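Local coordinates for possible hydrolase (Mycobacterium tuberculosis, PDB 6WYN), which hydrolyses carboxylic esters, preferring short straight-chain alkyl esters, and probably takes part in ester and lipid metabolism in the bacterium, at residues Q93-W98 with A111-G116; G71-L76 with G118-R123; L43-L48 with V65-A70. All coordinates share one frame; numbering follows the deposited sequence.

Interaction 1: Q93-W98 with A111-G116; sequences QNAHTW and AVDLPG
Ala111, on strand 109-112 of the central sheet, turns its methyl toward the loop 93-98 and meets two side chains there. Its CB lies 3.9 Å from Ala95 CB and 4.2 Å from Trp98 CD1, the indole being approached obliquely. Trp98 reaches this place because its CG stands anti to its own carbonyl carbon (chi1 -57°); beyond the contact the ring packs on Val152 and Met154 of strand 150-154. The carbonyl of Ala111 adds a close approach, its O lying 3.3 Å from Ala95 CB. Val112 points the other way, onto Leu137 and Leu141 of helix 130-144, and offers the loop little more than its carbonyl oxygen. Asp113 supplies the polar half of the contact. Its OD1 accepts the backbone N-H of Ala95, with 2.9 Å between Ala95 N and Asp113 OD1 and a nearly straight N-H...O angle of 166°; the donor arrives nearly along the C-O bond of the carboxylate. Asp113 OD1 also accepts a hydrogen bond from a water whose O lies 2.7 Å from it, and the same water donates to Asn94 OD1. Asn94 OD1 in turn accepts the backbone N-H of His96 (2.9 Å from His96 N to Asn94 OD1), closing an Asx turn on the way to helix 99-105. The other carboxylate oxygen, Asp113 OD2, is engaged elsewhere, by the backbone N of His119 and in a salt bridge with Arg67. Both oxygens of this buried carboxylate are therefore provided for, and the neighbouring arginine probably favours its charged form. The loop after strand 85-88 of this alpha/beta hydrolase is thus fastened to 111-113, on and just after the neighbouring strand 109-112, by one backbone N-H, a bridging water and small methyl groups.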
loop_
_atom_site.group_PDB
_atom_site.type_symbol
_atom_site.label_atom_id
_atom_site.label_comp_id
_atom_site.label_asym_id
_atom_site.label_seq_id
_atom_site.Cartn_x
_atom_site.Cartn_y
_atom_site.Cartn_z
ATOM N N GLN A 93 -4.695 -2.646 -4.002
ATOM C CA GLN A 93 -3.337 -2.475 -4.596
ATOM C C GLN A 93 -2.524 -3.776 -4.425
ATOM O O GLN A 93 -3.065 -4.756 -3.934
ATOM C CB GLN A 93 -2.635 -1.280 -3.957
ATOM C CG GLN A 93 -3.358 0.049 -4.196
ATOM C CD GLN A 93 -2.518 1.227 -3.768
ATOM O OE1 GLN A 93 -1.719 1.152 -2.812
ATOM N NE2 GLN A 93 -2.800 2.341 -4.423
ATOM N N ASN A 94 -1.239 -3.743 -4.750
ATOM C CA ASN A 94 -0.272 -4.790 -4.411
ATOM C C ASN A 94 1.075 -4.120 -4.207
ATOM O O ASN A 94 1.183 -2.894 -4.399
ATOM C CB ASN A 94 -0.233 -5.901 -5.466
ATOM C CG ASN A 94 0.315 -5.414 -6.776
ATOM O OD1 ASN A 94 1.537 -5.484 -6.998
ATOM N ND2 ASN A 94 -0.577 -4.914 -7.626
ATOM N N ALA A 95 2.056 -4.913 -3.822
ATOM C CA ALA A 95 3.426 -4.464 -3.532
ATOM C C ALA A 95 4.032 -3.620 -4.670
ATOM O O ALA A 95 4.905 -2.793 -4.381
ATOM C CB ALA A 95 4.268 -5.667 -3.231
ATOM N N HIS A 96 3.677 -3.909 -5.922
ATOM C CA HIS A 96 4.278 -3.240 -7.099
ATOM C C HIS A 96 3.905 -1.747 -7.114
ATOM O O HIS A 96 4.598 -0.991 -7.828
ATOM C CB HIS A 96 3.849 -3.884 -8.418
ATOM C CG HIS A 96 4.614 -5.114 -8.775
ATOM N ND1 HIS A 96 5.870 -5.046 -9.307
ATOM C CD2 HIS A 96 4.290 -6.433 -8.703
ATOM C CE1 HIS A 96 6.307 -6.271 -9.567
ATOM N NE2 HIS A 96 5.359 -7.136 -9.193
ATOM N N THR A 97 2.883 -1.324 -6.354
ATOM C CA THR A 97 2.510 0.113 -6.248
ATOM C C THR A 97 3.764 0.880 -5.828
ATOM O O THR A 97 3.902 2.065 -6.164
ATOM C CB THR A 97 1.338 0.356 -5.275
ATOM O OG1 THR A 97 0.803 1.668 -5.478
ATOM C CG2 THR A 97 1.745 0.261 -3.829
ATOM N N TRP A 98 4.657 0.247 -5.092
ATOM C CA TRP A 98 5.850 0.944 -4.559
ATOM C C TRP A 98 7.058 0.940 -5.499
ATOM O O TRP A 98 8.052 1.544 -5.105
ATOM C CB TRP A 98 6.232 0.377 -3.217
ATOM C CG TRP A 98 5.154 0.449 -2.216
ATOM C CD1 TRP A 98 4.364 -0.569 -1.755
ATOM C CD2 TRP A 98 4.720 1.643 -1.568
ATOM N NE1 TRP A 98 3.536 -0.101 -0.777
ATOM C CE2 TRP A 98 3.686 1.262 -0.681
ATOM C CE3 TRP A 98 5.114 2.981 -1.639
ATOM C CZ2 TRP A 98 3.030 2.189 0.117
ATOM C CZ3 TRP A 98 4.451 3.893 -0.861
ATOM C CH2 TRP A 98 3.475 3.488 0.054
ATOM N N ALA A 111 8.508 -4.728 0.223
ATOM C CA ALA A 111 7.149 -4.304 -0.145
ATOM C C ALA A 111 6.235 -5.529 -0.045
ATOM O O ALA A 111 6.344 -6.468 -0.831
ATOM C CB ALA A 111 7.162 -3.651 -1.504
ATOM N N VAL A 112 5.374 -5.473 0.954
ATOM C CA VAL A 112 4.571 -6.674 1.252
ATOM C C VAL A 112 3.225 -6.677 0.553
ATOM O O VAL A 112 2.653 -5.617 0.421
ATOM C CB VAL A 112 4.356 -6.773 2.770
ATOM C CG1 VAL A 112 3.613 -8.028 3.115
ATOM C CG2 VAL A 112 5.666 -6.709 3.534
ATOM N N ASP A 113 2.792 -7.847 0.096
ATOM C CA ASP A 113 1.392 -8.025 -0.362
ATOM C C ASP A 113 0.524 -8.287 0.876
ATOM O O ASP A 113 0.790 -9.247 1.580
ATOM C CB ASP A 113 1.232 -9.156 -1.372
ATOM C CG ASP A 113 1.799 -8.904 -2.770
ATOM O OD1 ASP A 113 1.790 -7.727 -3.205
ATOM O OD2 ASP A 113 2.239 -9.898 -3.440
ATOM N N LEU A 114 -0.410 -7.388 1.181
ATOM C CA LEU A 114 -1.360 -7.559 2.277
ATOM C C LEU A 114 -2.183 -8.818 1.985
ATOM O O LEU A 114 -2.446 -9.140 0.846
ATOM C CB LEU A 114 -2.268 -6.331 2.405
ATOM C CG LEU A 114 -1.612 -5.024 2.864
ATOM C CD1 LEU A 114 -2.695 -3.991 2.962
ATOM C CD2 LEU A 114 -0.840 -5.162 4.182
ATOM N N PRO A 115 -2.681 -9.520 3.024
ATOM C CA PRO A 115 -3.677 -10.568 2.824
ATOM C C PRO A 115 -4.726 -10.093 1.827
ATOM O O PRO A 115 -5.179 -8.918 1.819
ATOM C CB PRO A 115 -4.225 -10.784 4.228
ATOM C CG PRO A 115 -3.067 -10.475 5.094
ATOM C CD PRO A 115 -2.329 -9.323 4.429
ATOM N N GLY A 116 -5.108 -10.991 0.957
ATOM C CA GLY A 116 -6.160 -10.745 -0.023
ATOM C C GLY A 116 -5.688 -9.993 -1.237
ATOM O O GLY A 116 -6.530 -9.598 -2.034
HETATM O O HOH W 1 2.729 -7.740 -5.767
#

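Interaction 2: G71-L76 with G118-R123; sequences GAISAL and GHSAWR
Ser120 and Ala121 give the two direct hydrogen bonds that join the loop 118-123 to the start of strand 73-78. In the first, the backbone N-H of Ser74 points at the hydroxyl of Ser120, with 2.8 Å between Ser74 N and Ser120 OG and an angle of 164°. The hydroxyl is brought to the strand by a chi1 of -76°, which sets OG beside its own backbone N, and it is also hydrogen-bonded to the carbonyl O of Asp113. Ser120 OG is thus inserted between Ser74 N and Asp113 O, standing in for a direct bond where the two backbones diverge. The second bond is purely backbone: Ala121 N lies 2.8 Å from Ala72 O, the donor tilted 25° from the carbonyl plane.

A water adds to the grip, donating both to Ala72 O and to Ala121 O, so that Ala72 O accepts two bonds. Van der Waals contact fills in around these polar links. Ala72 CB and Ala121 CB meet at 4.2 Å near the surface, while Ser74 CB and OG each lie 3.6 Å from His119 CB. The hydroxyl of Ser74 has its polar partners on strand 65-70, in Arg67 NH2 and Val68 O, and Ile73 turns away toward Val112 and helix 130-144.

The contact joins the loop between strand 109-112 and helix 130-144 to the antiparallel N-terminal part of the alpha/beta hydrolase sheet, away from the annotated sites. Two backbone N-H groups and one carbonyl O are satisfied across it, with Ser120 OG the side-chain atom used.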
loop_
_atom_site.group_PDB
_atom_site.type_symbol
_atom_site.label_atom_id
_atom_site.label_comp_id
_atom_site.label_asym_id
_atom_site.label_seq_id
_atom_site.Cartn_x
_atom_site.Cartn_y
_atom_site.Cartn_z
ATOM N N GLY A 71 4.442 -18.501 4.077
ATOM C CA GLY A 71 3.064 -18.935 4.309
ATOM C C GLY A 71 2.111 -18.071 3.537
ATOM O O GLY A 71 2.278 -17.972 2.301
ATOM N N ALA A 72 1.181 -17.441 4.267
ATOM C CA ALA A 72 0.074 -16.614 3.733
ATOM C C ALA A 72 0.533 -15.279 3.091
ATOM O O ALA A 72 -0.307 -14.670 2.355
ATOM C CB ALA A 72 -0.911 -16.366 4.849
ATOM N N ILE A 73 1.767 -14.836 3.322
ATOM C CA ILE A 73 2.285 -13.495 2.887
ATOM C C ILE A 73 3.366 -13.644 1.799
ATOM O O ILE A 73 4.390 -14.299 2.054
ATOM C CB ILE A 73 2.857 -12.709 4.072
ATOM C CG1 ILE A 73 1.789 -12.506 5.152
ATOM C CG2 ILE A 73 3.439 -11.365 3.582
ATOM C CD1 ILE A 73 0.515 -11.909 4.610
ATOM N N SER A 74 3.152 -12.980 0.662
ATOM C CA SER A 74 4.159 -12.769 -0.396
ATOM C C SER A 74 4.679 -11.329 -0.289
ATOM O O SER A 74 3.929 -10.466 0.226
ATOM C CB SER A 74 3.567 -13.069 -1.730
ATOM O OG SER A 74 4.616 -13.221 -2.670
ATOM N N ALA A 75 5.915 -11.076 -0.715
ATOM C CA ALA A 75 6.514 -9.735 -0.675
ATOM C C ALA A 75 7.552 -9.642 -1.782
ATOM O O ALA A 75 7.994 -10.728 -2.305
ATOM C CB ALA A 75 7.097 -9.415 0.669
ATOM N N LEU A 76 7.848 -8.409 -2.185
ATOM C CA LEU A 76 9.042 -8.108 -3.026
ATOM C C LEU A 76 10.156 -7.615 -2.125
ATOM O O LEU A 76 9.946 -6.656 -1.350
ATOM C CB LEU A 76 8.663 -7.060 -4.067
ATOM C CG LEU A 76 7.614 -7.495 -5.069
ATOM C CD1 LEU A 76 7.292 -6.369 -6.031
ATOM C CD2 LEU A 76 8.083 -8.722 -5.825
ATOM N N GLY A 118 -2.200 -9.106 -4.204
ATOM C CA GLY A 118 -0.957 -9.474 -4.884
ATOM C C GLY A 118 -0.860 -10.983 -4.999
ATOM O O GLY A 118 -1.824 -11.572 -5.543
ATOM N N HIS A 119 0.185 -11.583 -4.429
ATOM C CA HIS A 119 0.340 -13.058 -4.361
ATOM C C HIS A 119 0.065 -13.551 -2.950
ATOM O O HIS A 119 0.323 -14.721 -2.705
ATOM C CB HIS A 119 1.732 -13.454 -4.833
ATOM C CG HIS A 119 1.952 -13.112 -6.270
ATOM N ND1 HIS A 119 2.227 -14.088 -7.251
ATOM C CD2 HIS A 119 1.929 -11.924 -6.915
ATOM C CE1 HIS A 119 2.392 -13.497 -8.426
ATOM N NE2 HIS A 119 2.222 -12.154 -8.240
ATOM N N SER A 120 -0.362 -12.694 -2.024
ATOM C CA SER A 120 -0.652 -13.166 -0.644
ATOM C C SER A 120 -1.993 -13.944 -0.657
ATOM O O SER A 120 -2.865 -13.630 -1.475
ATOM C CB SER A 120 -0.628 -12.061 0.342
ATOM O OG SER A 120 0.679 -11.631 0.674
ATOM N N ALA A 121 -2.150 -14.933 0.219
ATOM C CA ALA A 121 -3.367 -15.781 0.282
ATOM C C ALA A 121 -4.622 -14.909 0.497
ATOM O O ALA A 121 -4.562 -13.915 1.249
ATOM C CB ALA A 121 -3.226 -16.821 1.383
ATOM N N TRP A 122 -5.705 -15.264 -0.159
ATOM C CA TRP A 122 -7.061 -14.750 0.157
ATOM C C TRP A 122 -7.577 -15.396 1.445
ATOM O O TRP A 122 -6.972 -16.357 1.977
ATOM C CB TRP A 122 -8.008 -14.973 -1.012
ATOM C CG TRP A 122 -7.763 -14.142 -2.221
ATOM C CD1 TRP A 122 -6.669 -13.386 -2.508
ATOM C CD2 TRP A 122 -8.655 -14.013 -3.342
ATOM N NE1 TRP A 122 -6.823 -12.802 -3.729
ATOM C CE2 TRP A 122 -8.039 -13.146 -4.259
ATOM C CE3 TRP A 122 -9.929 -14.509 -3.639
ATOM C CZ2 TRP A 122 -8.613 -12.821 -5.485
ATOM C CZ3 TRP A 122 -10.529 -14.133 -4.824
ATOM C CH2 TRP A 122 -9.866 -13.328 -5.751
ATOM N N ARG A 123 -8.606 -14.799 2.028
ATOM C CA ARG A 123 -9.339 -15.405 3.177
ATOM C C ARG A 123 -10.790 -15.601 2.771
ATOM O O ARG A 123 -11.332 -14.732 2.072
ATOM C CB ARG A 123 -9.309 -14.515 4.407
ATOM C CG ARG A 123 -7.930 -14.050 4.831
ATOM C CD ARG A 123 -8.205 -12.830 5.687
ATOM N NE ARG A 123 -9.145 -13.202 6.746
ATOM C CZ ARG A 123 -8.787 -13.731 7.906
ATOM N NH1 ARG A 123 -9.728 -14.050 8.789
ATOM N NH2 ARG A 123 -7.508 -13.935 8.172
HETATM O O HOH W 2 -2.724 -13.634 3.250
#

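Interaction 3: L43-L48 with V65-A70; sequences LDEFAL and VERVQA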
loop_
_atom_site.group_PDB
_atom_site.type_symbol
_atom_site.label_atom_id
_atom_site.label_comp_id
_atom_site.label_asym_id
_atom_site.label_seq_id
_atom_site.Cartn_x
_atom_site.Cartn_y
_atom_site.Cartn_z
ATOM N N LEU A 43 5.061 -12.056 -19.957
ATOM C CA LEU A 43 6.019 -11.060 -19.415
ATOM C C LEU A 43 6.261 -11.339 -17.932
ATOM O O LEU A 43 5.311 -11.567 -17.191
ATOM C CB LEU A 43 5.475 -9.650 -19.623
ATOM C CG LEU A 43 6.530 -8.631 -20.002
ATOM C CD1 LEU A 43 7.366 -9.122 -21.184
ATOM C CD2 LEU A 43 5.880 -7.296 -20.322
ATOM N N ASP A 44 7.525 -11.394 -17.558
ATOM C CA ASP A 44 7.994 -11.551 -16.165
ATOM C C ASP A 44 7.583 -10.295 -15.372
ATOM O O ASP A 44 7.511 -9.195 -15.965
ATOM C CB ASP A 44 9.498 -11.772 -16.215
ATOM C CG ASP A 44 10.170 -11.549 -14.900
ATOM O OD1 ASP A 44 10.008 -12.433 -14.064
ATOM O OD2 ASP A 44 10.810 -10.489 -14.720
ATOM N N GLU A 45 7.403 -10.420 -14.057
ATOM C CA GLU A 45 6.873 -9.328 -13.219
ATOM C C GLU A 45 7.907 -8.204 -13.069
ATOM O O GLU A 45 7.517 -7.107 -12.642
ATOM C CB GLU A 45 6.352 -9.906 -11.903
ATOM C CG GLU A 45 7.395 -10.266 -10.875
ATOM C CD GLU A 45 6.768 -10.549 -9.508
ATOM O OE1 GLU A 45 7.165 -11.561 -8.858
ATOM O OE2 GLU A 45 5.867 -9.754 -9.091
ATOM N N PHE A 46 9.174 -8.427 -13.374
ATOM C CA PHE A 46 10.228 -7.382 -13.301
ATOM C C PHE A 46 10.542 -6.794 -14.700
ATOM O O PHE A 46 11.432 -5.955 -14.802
ATOM C CB PHE A 46 11.445 -7.966 -12.581
ATOM C CG PHE A 46 11.100 -8.551 -11.236
ATOM C CD1 PHE A 46 10.439 -7.780 -10.285
ATOM C CD2 PHE A 46 11.439 -9.863 -10.917
ATOM C CE1 PHE A 46 10.061 -8.326 -9.069
ATOM C CE2 PHE A 46 11.129 -10.391 -9.671
ATOM C CZ PHE A 46 10.449 -9.619 -8.762
ATOM N N ALA A 47 9.789 -7.127 -15.731
ATOM C CA ALA A 47 10.115 -6.718 -17.119
ATOM C C ALA A 47 9.916 -5.199 -17.329
ATOM O O ALA A 47 10.478 -4.683 -18.282
ATOM C CB ALA A 47 9.263 -7.508 -18.077
ATOM N N LEU A 48 9.123 -4.489 -16.521
ATOM C CA LEU A 48 8.825 -3.047 -16.767
ATOM C C LEU A 48 9.616 -2.140 -15.846
ATOM O O LEU A 48 9.259 -0.953 -15.761
ATOM C CB LEU A 48 7.331 -2.819 -16.580
ATOM C CG LEU A 48 6.480 -3.644 -17.530
ATOM C CD1 LEU A 48 5.009 -3.403 -17.265
ATOM C CD2 LEU A 48 6.852 -3.324 -18.989
ATOM N N VAL A 65 15.905 -7.405 -7.214
ATOM C CA VAL A 65 14.595 -7.619 -6.552
ATOM C C VAL A 65 14.190 -9.079 -6.777
ATOM O O VAL A 65 14.444 -9.610 -7.851
ATOM C CB VAL A 65 13.548 -6.582 -7.027
ATOM C CG1 VAL A 65 13.417 -6.554 -8.546
ATOM C CG2 VAL A 65 12.165 -6.806 -6.379
ATOM N N GLU A 66 13.522 -9.683 -5.794
ATOM C CA GLU A 66 12.940 -11.025 -5.958
ATOM C C GLU A 66 11.690 -11.103 -5.091
ATOM O O GLU A 66 11.577 -10.330 -4.113
ATOM C CB GLU A 66 13.985 -12.098 -5.603
ATOM C CG GLU A 66 14.498 -12.035 -4.189
ATOM C CD GLU A 66 15.542 -13.106 -3.856
ATOM O OE1 GLU A 66 16.097 -13.705 -4.787
ATOM O OE2 GLU A 66 15.785 -13.355 -2.686
ATOM N N ARG A 67 10.789 -11.991 -5.455
ATOM C CA ARG A 67 9.597 -12.305 -4.660
ATOM C C ARG A 67 10.010 -13.267 -3.539
ATOM O O ARG A 67 10.808 -14.218 -3.781
ATOM C CB ARG A 67 8.504 -12.883 -5.553
ATOM C CG ARG A 67 7.190 -13.051 -4.824
ATOM C CD ARG A 67 6.028 -13.160 -5.768
ATOM N NE ARG A 67 5.691 -11.871 -6.394
ATOM C CZ ARG A 67 5.003 -10.865 -5.826
ATOM N NH1 ARG A 67 4.725 -9.783 -6.542
ATOM N NH2 ARG A 67 4.530 -10.955 -4.590
ATOM N N VAL A 68 9.527 -13.004 -2.328
ATOM C CA VAL A 68 9.703 -13.918 -1.169
ATOM C C VAL A 68 8.313 -14.302 -0.626
ATOM O O VAL A 68 7.288 -13.612 -0.939
ATOM C CB VAL A 68 10.648 -13.350 -0.097
ATOM C CG1 VAL A 68 12.057 -13.108 -0.624
ATOM C CG2 VAL A 68 10.121 -12.073 0.524
ATOM N N GLN A 69 8.256 -15.411 0.121
ATOM C CA GLN A 69 6.984 -15.877 0.719
ATOM C C GLN A 69 7.283 -16.536 2.059
ATOM O O GLN A 69 8.305 -17.301 2.163
ATOM C CB GLN A 69 6.258 -16.785 -0.250
ATOM C CG GLN A 69 4.934 -17.321 0.313
ATOM C CD GLN A 69 4.327 -18.397 -0.543
ATOM O OE1 GLN A 69 4.793 -18.636 -1.636
ATOM N NE2 GLN A 69 3.364 -19.147 -0.018
ATOM N N ALA A 70 6.435 -16.260 3.053
ATOM C CA ALA A 70 6.377 -17.064 4.292
ATOM C C ALA A 70 4.918 -17.356 4.566
ATOM O O ALA A 70 4.220 -16.437 5.054
ATOM C CB ALA A 70 7.022 -16.378 5.451
#
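Phe46 lies with its ring between two aliphatic groups: Glu45 CG sits over the centre of one face, and Val65 CG1 covers the opposite face, offset toward the rim. The valine methyl makes a CH-pi contact, 3.9 Å from Val65 CG1 to the centroid of the Phe46 ring and 22° off its normal. Arg67 N lies at the ring edge, 4.1 Å from Phe46 CZ. The second pair of flat groups, the carboxylate of Glu45 and the guanidinium of Arg67, is nearly coplanar, the planes 13° apart. Arg67 presents its NE side: Arg67 NE is 2.9 Å from Glu45 OE1 and Arg67 NH1 is 2.8 Å from Glu45 OE2, each oxygen using its syn lone pair. A bend at chi3 (-73°) turns the guanidinium into line with the acid. Glu45 OE2 also accepts from His96 NE2, and the remaining arginine nitrogen, NH2, serves the neighbouring contacts. An Asx turn at Asp44 shapes this loop before helix 49-55. The N-terminal loop is so joined to the outermost strand 65-70 at the protein surface. Two nearly straight bonds, one to each oxygen, hold carboxylate and guanidinium flat against each other, and together with the His96 bond they probably favour a charged Glu45.

Arg67 and Asp113 connect all three contacts. Arg67 of interaction 3 forms a salt bridge through NH2 to Asp113 OD2 of interaction 1 (2.8 Å), and the same NH2 lies 3.0 Å from Ser74 OG of interaction 2. His96 NE2 in 93-98 meets Glu45 OE2 at 2.7 Å, extending the polar network to the N-terminal loop. Strands 65-70, 73-78 and 109-112 are successive neighbours in one sheet: Ala111 O to Leu76 N, 2.8 Å, joins interactions 1 and 2, and Ala75 O to Val68 N, 2.7 Å, joins 2 and 3. Interaction 1 comes nearest the active site without touching it: the Trp98 side chain is about 9 Å from that of Ser155, the probable nucleophile.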